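Putative peptidase (Bacteroides fragilis, PDB 5DYN) is a clostripain-family cysteine protease that probably activates the Bacteroides fragilis toxin by cleaving it, represented here by its C-terminal part. Local coordinates at residues I58-A71 against L80-S92. Sequence-based numbering, arbitrary orientation.
With NA (sodium ion), chain E; NA (sodium ion), chain F.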
loop_
_atom_site.group_PDB
_atom_site.type_symbol
_atom_site.label_atom_id
_atom_site.label_comp_id
_atom_site.label_asym_id
_atom_site.label_seq_id
_atom_site.Cartn_x
_atom_site.Cartn_y
_atom_site.Cartn_z
ATOM N N ILE B 58 -1.744 7.264 5.573
ATOM C CA ILE B 58 -1.057 6.484 6.599
ATOM C C ILE B 58 -0.387 7.416 7.613
ATOM O O ILE B 58 0.251 8.394 7.226
ATOM C CB ILE B 58 -0.001 5.542 5.963
ATOM C CG1 ILE B 58 -0.666 4.276 5.424
ATOM C CG2 ILE B 58 1.091 5.170 6.963
ATOM C CD1 ILE B 58 -1.240 3.387 6.506
ATOM N N PRO B 59 -0.547 7.126 8.915
ATOM C CA PRO B 59 0.096 7.909 9.978
ATOM C C PRO B 59 1.607 8.010 9.796
ATOM O O PRO B 59 2.238 7.031 9.404
ATOM C CB PRO B 59 -0.242 7.119 11.249
ATOM C CG PRO B 59 -1.495 6.388 10.917
ATOM C CD PRO B 59 -1.386 6.042 9.457
ATOM N N GLY B 60 2.166 9.186 10.069
ATOM C CA GLY B 60 3.604 9.408 10.011
ATOM C C GLY B 60 4.473 8.351 10.675
ATOM O O GLY B 60 5.382 7.813 10.039
ATOM N N PRO B 61 4.206 8.042 11.957
ATOM C CA PRO B 61 4.972 6.999 12.651
ATOM C C PRO B 61 4.811 5.605 12.036
ATOM O O PRO B 61 5.539 4.690 12.414
ATOM C CB PRO B 61 4.403 7.032 14.077
ATOM C CG PRO B 61 3.088 7.729 13.958
ATOM C CD PRO B 61 3.284 8.734 12.874
ATOM N N GLY B 62 3.864 5.449 11.115
ATOM C CA GLY B 62 3.706 4.211 10.374
ATOM C C GLY B 62 3.389 2.990 11.216
ATOM O O GLY B 62 2.676 3.071 12.214
ATOM N N ALA B 63 3.923 1.846 10.807
ATOM C CA ALA B 63 3.663 0.596 11.505
ATOM C C ALA B 63 4.375 0.532 12.855
ATOM O O ALA B 63 5.477 1.060 13.008
ATOM C CB ALA B 63 4.081 -0.585 10.636
ATOM N N PRO B 64 3.730 -0.106 13.846
ATOM C CA PRO B 64 4.396 -0.476 15.098
ATOM C C PRO B 64 5.287 -1.684 14.858
ATOM O O PRO B 64 4.913 -2.810 15.185
ATOM C CB PRO B 64 3.233 -0.813 16.032
ATOM C CG PRO B 64 2.156 -1.282 15.111
ATOM C CD PRO B 64 2.300 -0.463 13.856
ATOM N N TYR B 65 6.462 -1.445 14.286
ATOM C CA TYR B 65 7.334 -2.530 13.847
ATOM C C TYR B 65 7.843 -3.398 14.996
ATOM O O TYR B 65 8.469 -4.429 14.762
ATOM C CB TYR B 65 8.515 -1.966 13.049
ATOM C CG TYR B 65 8.123 -1.482 11.670
ATOM C CD1 TYR B 65 7.907 -2.383 10.634
ATOM C CD2 TYR B 65 7.964 -0.128 11.403
ATOM C CE1 TYR B 65 7.541 -1.951 9.373
ATOM C CE2 TYR B 65 7.599 0.314 10.143
ATOM C CZ TYR B 65 7.390 -0.603 9.132
ATOM O OH TYR B 65 7.026 -0.172 7.875
ATOM N N GLN B 66 7.570 -2.994 16.233
ATOM C CA GLN B 66 7.903 -3.835 17.374
ATOM C C GLN B 66 6.956 -5.035 17.427
ATOM O O GLN B 66 7.310 -6.090 17.950
ATOM C CB GLN B 66 7.849 -3.043 18.684
ATOM C CG GLN B 66 6.496 -2.442 19.016
ATOM C CD GLN B 66 6.357 -1.009 18.541
ATOM O OE1 GLN B 66 6.964 -0.607 17.550
ATOM N NE2 GLN B 66 5.555 -0.229 19.253
ATOM N N THR B 67 5.758 -4.872 16.870
ATOM C CA THR B 67 4.795 -5.968 16.801
ATOM C C THR B 67 4.572 -6.442 15.365
ATOM O O THR B 67 4.223 -7.601 15.137
ATOM C CB THR B 67 3.441 -5.571 17.402
ATOM O OG1 THR B 67 2.857 -4.523 16.621
ATOM C CG2 THR B 67 3.611 -5.101 18.840
ATOM N N VAL B 68 4.778 -5.548 14.400
ATOM C CA VAL B 68 4.582 -5.889 12.993
ATOM C C VAL B 68 5.681 -6.832 12.503
ATOM O O VAL B 68 5.412 -7.769 11.746
ATOM C CB VAL B 68 4.541 -4.628 12.099
ATOM C CG1 VAL B 68 4.487 -5.012 10.628
ATOM C CG2 VAL B 68 3.344 -3.769 12.456
ATOM N N VAL B 69 6.914 -6.598 12.944
ATOM C CA VAL B 69 8.020 -7.466 12.549
ATOM C C VAL B 69 7.776 -8.923 12.977
ATOM O O VAL B 69 7.934 -9.825 12.157
ATOM C CB VAL B 69 9.380 -6.961 13.102
ATOM C CG1 VAL B 69 10.387 -8.092 13.170
ATOM C CG2 VAL B 69 9.912 -5.820 12.252
ATOM N N PRO B 70 7.375 -9.166 14.244
ATOM C CA PRO B 70 7.021 -10.557 14.560
ATOM C C PRO B 70 5.853 -11.082 13.723
ATOM O O PRO B 70 5.852 -12.252 13.339
ATOM C CB PRO B 70 6.635 -10.494 16.041
ATOM C CG PRO B 70 7.364 -9.324 16.570
ATOM C CD PRO B 70 7.372 -8.324 15.457
ATOM N N ALA B 71 4.877 -10.223 13.444
ATOM C CA ALA B 71 3.740 -10.605 12.613
ATOM C C ALA B 71 4.201 -11.045 11.228
ATOM O O ALA B 71 3.636 -11.965 10.640
ATOM C CB ALA B 71 2.751 -9.457 12.501
ATOM N N LEU B 80 -2.577 -11.095 7.481
ATOM C CA LEU B 80 -3.649 -10.738 8.405
ATOM C C LEU B 80 -3.082 -10.249 9.732
ATOM O O LEU B 80 -3.579 -9.286 10.317
ATOM C CB LEU B 80 -4.579 -11.929 8.641
ATOM C CG LEU B 80 -5.523 -12.305 7.500
ATOM C CD1 LEU B 80 -6.295 -13.565 7.851
ATOM C CD2 LEU B 80 -6.475 -11.159 7.194
ATOM N N LYS B 81 -2.035 -10.919 10.202
ATOM C CA LYS B 81 -1.427 -10.570 11.474
ATOM C C LYS B 81 -0.717 -9.220 11.390
ATOM O O LYS B 81 -0.736 -8.450 12.348
ATOM C CB LYS B 81 -0.466 -11.669 11.920
ATOM C CG LYS B 81 -1.180 -12.929 12.395
ATOM C CD LYS B 81 -0.239 -14.114 12.456
ATOM C CE LYS B 81 -0.922 -15.340 13.039
ATOM N NZ LYS B 81 -1.299 -15.133 14.467
ATOM N N ILE B 82 -0.108 -8.931 10.241
ATOM C CA ILE B 82 0.485 -7.616 9.997
ATOM C C ILE B 82 -0.569 -6.517 10.114
ATOM O O ILE B 82 -0.372 -5.518 10.809
ATOM C CB ILE B 82 1.142 -7.529 8.603
ATOM C CG1 ILE B 82 2.387 -8.415 8.533
ATOM C CG2 ILE B 82 1.519 -6.089 8.276
ATOM C CD1 ILE B 82 2.911 -8.614 7.125
ATOM N N ALA B 83 -1.694 -6.717 9.436
ATOM C CA ALA B 83 -2.778 -5.743 9.437
ATOM C C ALA B 83 -3.383 -5.556 10.824
ATOM O O ALA B 83 -3.562 -4.425 11.281
ATOM C CB ALA B 83 -3.854 -6.155 8.453
ATOM N N SER B 84 -3.701 -6.664 11.487
ATOM C CA SER B 84 -4.321 -6.607 12.809
ATOM C C SER B 84 -3.391 -5.957 13.832
ATOM O O SER B 84 -3.845 -5.196 14.684
ATOM C CB SER B 84 -4.730 -8.006 13.277
ATOM O OG SER B 84 -3.616 -8.881 13.310
ATOM N N CYS B 85 -2.096 -6.251 13.741
ATOM C CA CYS B 85 -1.104 -5.610 14.606
ATOM C C CYS B 85 -1.090 -4.104 14.396
ATOM O O CYS B 85 -1.153 -3.334 15.354
ATOM C CB CYS B 85 0.295 -6.175 14.354
ATOM S SG CYS B 85 0.600 -7.785 15.097
ATOM N N TYR B 86 -1.000 -3.703 13.133
ATOM C CA TYR B 86 -1.016 -2.300 12.749
ATOM C C TYR B 86 -2.250 -1.616 13.330
ATOM O O TYR B 86 -2.151 -0.554 13.954
ATOM C CB TYR B 86 -1.019 -2.160 11.226
ATOM C CG TYR B 86 -0.522 -0.831 10.693
ATOM C CD1 TYR B 86 0.443 -0.777 9.689
ATOM C CD2 TYR B 86 -0.998 0.368 11.202
ATOM C CE1 TYR B 86 0.894 0.427 9.197
ATOM C CE2 TYR B 86 -0.547 1.580 10.721
ATOM C CZ TYR B 86 0.398 1.605 9.721
ATOM O OH TYR B 86 0.846 2.811 9.244
ATOM N N TYR B 87 -3.411 -2.239 13.132
ATOM C CA TYR B 87 -4.673 -1.648 13.564
ATOM C C TYR B 87 -4.815 -1.594 15.084
ATOM O O TYR B 87 -5.171 -0.553 15.634
ATOM C CB TYR B 87 -5.857 -2.414 12.977
ATOM C CG TYR B 87 -7.181 -1.913 13.514
ATOM C CD1 TYR B 87 -7.727 -0.724 13.053
ATOM C CD2 TYR B 87 -7.870 -2.612 14.500
ATOM C CE1 TYR B 87 -8.925 -0.249 13.545
ATOM C CE2 TYR B 87 -9.071 -2.144 14.998
ATOM C CZ TYR B 87 -9.593 -0.960 14.515
ATOM O OH TYR B 87 -10.789 -0.479 14.998
ATOM N N ASP B 88 -4.553 -2.718 15.749
ATOM C CA ASP B 88 -4.746 -2.823 17.197
ATOM C C ASP B 88 -3.944 -1.777 17.959
ATOM O O ASP B 88 -4.400 -1.256 18.978
ATOM C CB ASP B 88 -4.371 -4.223 17.693
ATOM C CG ASP B 88 -5.408 -5.269 17.326
ATOM O OD1 ASP B 88 -6.581 -4.896 17.111
ATOM O OD2 ASP B 88 -5.052 -6.465 17.255
ATOM N N TYR B 89 -2.753 -1.470 17.457
ATOM C CA TYR B 89 -1.878 -0.491 18.090
ATOM C C TYR B 89 -2.511 0.891 18.123
ATOM O O TYR B 89 -2.540 1.550 19.165
ATOM C CB TYR B 89 -0.538 -0.424 17.358
ATOM C CG TYR B 89 0.487 0.457 18.034
ATOM C CD1 TYR B 89 1.348 -0.062 18.992
ATOM C CD2 TYR B 89 0.600 1.805 17.710
ATOM C CE1 TYR B 89 2.292 0.736 19.612
ATOM C CE2 TYR B 89 1.539 2.612 18.329
ATOM C CZ TYR B 89 2.383 2.070 19.278
ATOM O OH TYR B 89 3.324 2.861 19.897
ATOM N N TYR B 90 -3.017 1.328 16.977
ATOM C CA TYR B 90 -3.560 2.674 16.861
ATOM C C TYR B 90 -4.970 2.777 17.424
ATOM O O TYR B 90 -5.406 3.863 17.806
ATOM C CB TYR B 90 -3.549 3.135 15.403
ATOM C CG TYR B 90 -2.183 3.542 14.896
ATOM C CD1 TYR B 90 -1.753 4.858 14.990
ATOM C CD2 TYR B 90 -1.331 2.612 14.313
ATOM C CE1 TYR B 90 -0.509 5.237 14.524
ATOM C CE2 TYR B 90 -0.085 2.983 13.841
ATOM C CZ TYR B 90 0.321 4.296 13.949
ATOM O OH TYR B 90 1.561 4.672 13.486
ATOM N N GLN B 91 -5.685 1.658 17.478
ATOM C CA GLN B 91 -7.036 1.687 18.027
ATOM C C GLN B 91 -6.976 1.743 19.554
ATOM O O GLN B 91 -7.868 2.295 20.197
ATOM C CB GLN B 91 -7.855 0.481 17.543
ATOM C CG GLN B 91 -7.545 -0.844 18.218
ATOM C CD GLN B 91 -8.333 -1.057 19.500
ATOM O OE1 GLN B 91 -9.285 -0.328 19.788
ATOM N NE2 GLN B 91 -7.931 -2.055 20.282
ATOM N N SER B 92 -5.913 1.183 20.125
ATOM C CA SER B 92 -5.725 1.190 21.571
ATOM C C SER B 92 -5.445 2.598 22.072
ATOM O O SER B 92 -5.808 2.957 23.193
ATOM C CB SER B 92 -4.580 0.256 21.970
ATOM O OG SER B 92 -4.905 -1.093 21.687
HETATM NA NA NA E . 6.665 3.198 13.814
HETATM NA NA NA F . -4.581 6.697 17.642
HETATM O O HOH W 1 6.728 5.152 15.457
#
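A63 and P64 settle onto two tyrosine rings of helix 80-92, packing the loop 58-64 tightly against it. The ring of Y86, swung out with CG anti to the backbone N (chi1 -158°), receives A63 CA over one face as a CH-pi contact, 3.9 Å from the ring centroid; A63 CB lies 3.6 Å from Y86 CE1. P64, the N-cap of helix 65-71, wedges between Y86 and Y89: its CD overlies the rim of the Y86 ring, while its CB makes a second CH-pi contact, 3.8 Å from the Y89 ring centroid. Y90 runs in under the turn P59-G62, with P59 CG over a ring face and P61 CG at the edge, 3.4 Å from Y90 OH. That hydroxyl is modelled as donating to G62 O, in the plane of the ring, but so close that the detail is doubtful. I58 brings CG2 and CD1 up to Y86 OH, CG2 at 3.3 Å. Farther along, the nearly antiparallel helices (168°) pack through aliphatic branches and A71, V68 CG1 meeting I82 CG2 at 3.9 Å and A71 CB set against K81 O (3.6 Å) and C85 SG. The outer side is looser: T67 bonds its OG1 back to P64 O and meets C85 with OG1 and its carbonyl oxygen, and K81 leads its amine away toward solvent. P61 O and A63 O bind a sodium ion that is also bound by a water and by D35 and E38 of a neighbouring subunit. Beneath, D31 of strand 25-31 accepts hydrogen bonds from Y86 OH and A63 N, V68 and I82 rest on F29 and F27 of that strand, and A83 and Y86 touch strand 110-115, laying the helix pair against the central mixed sheet.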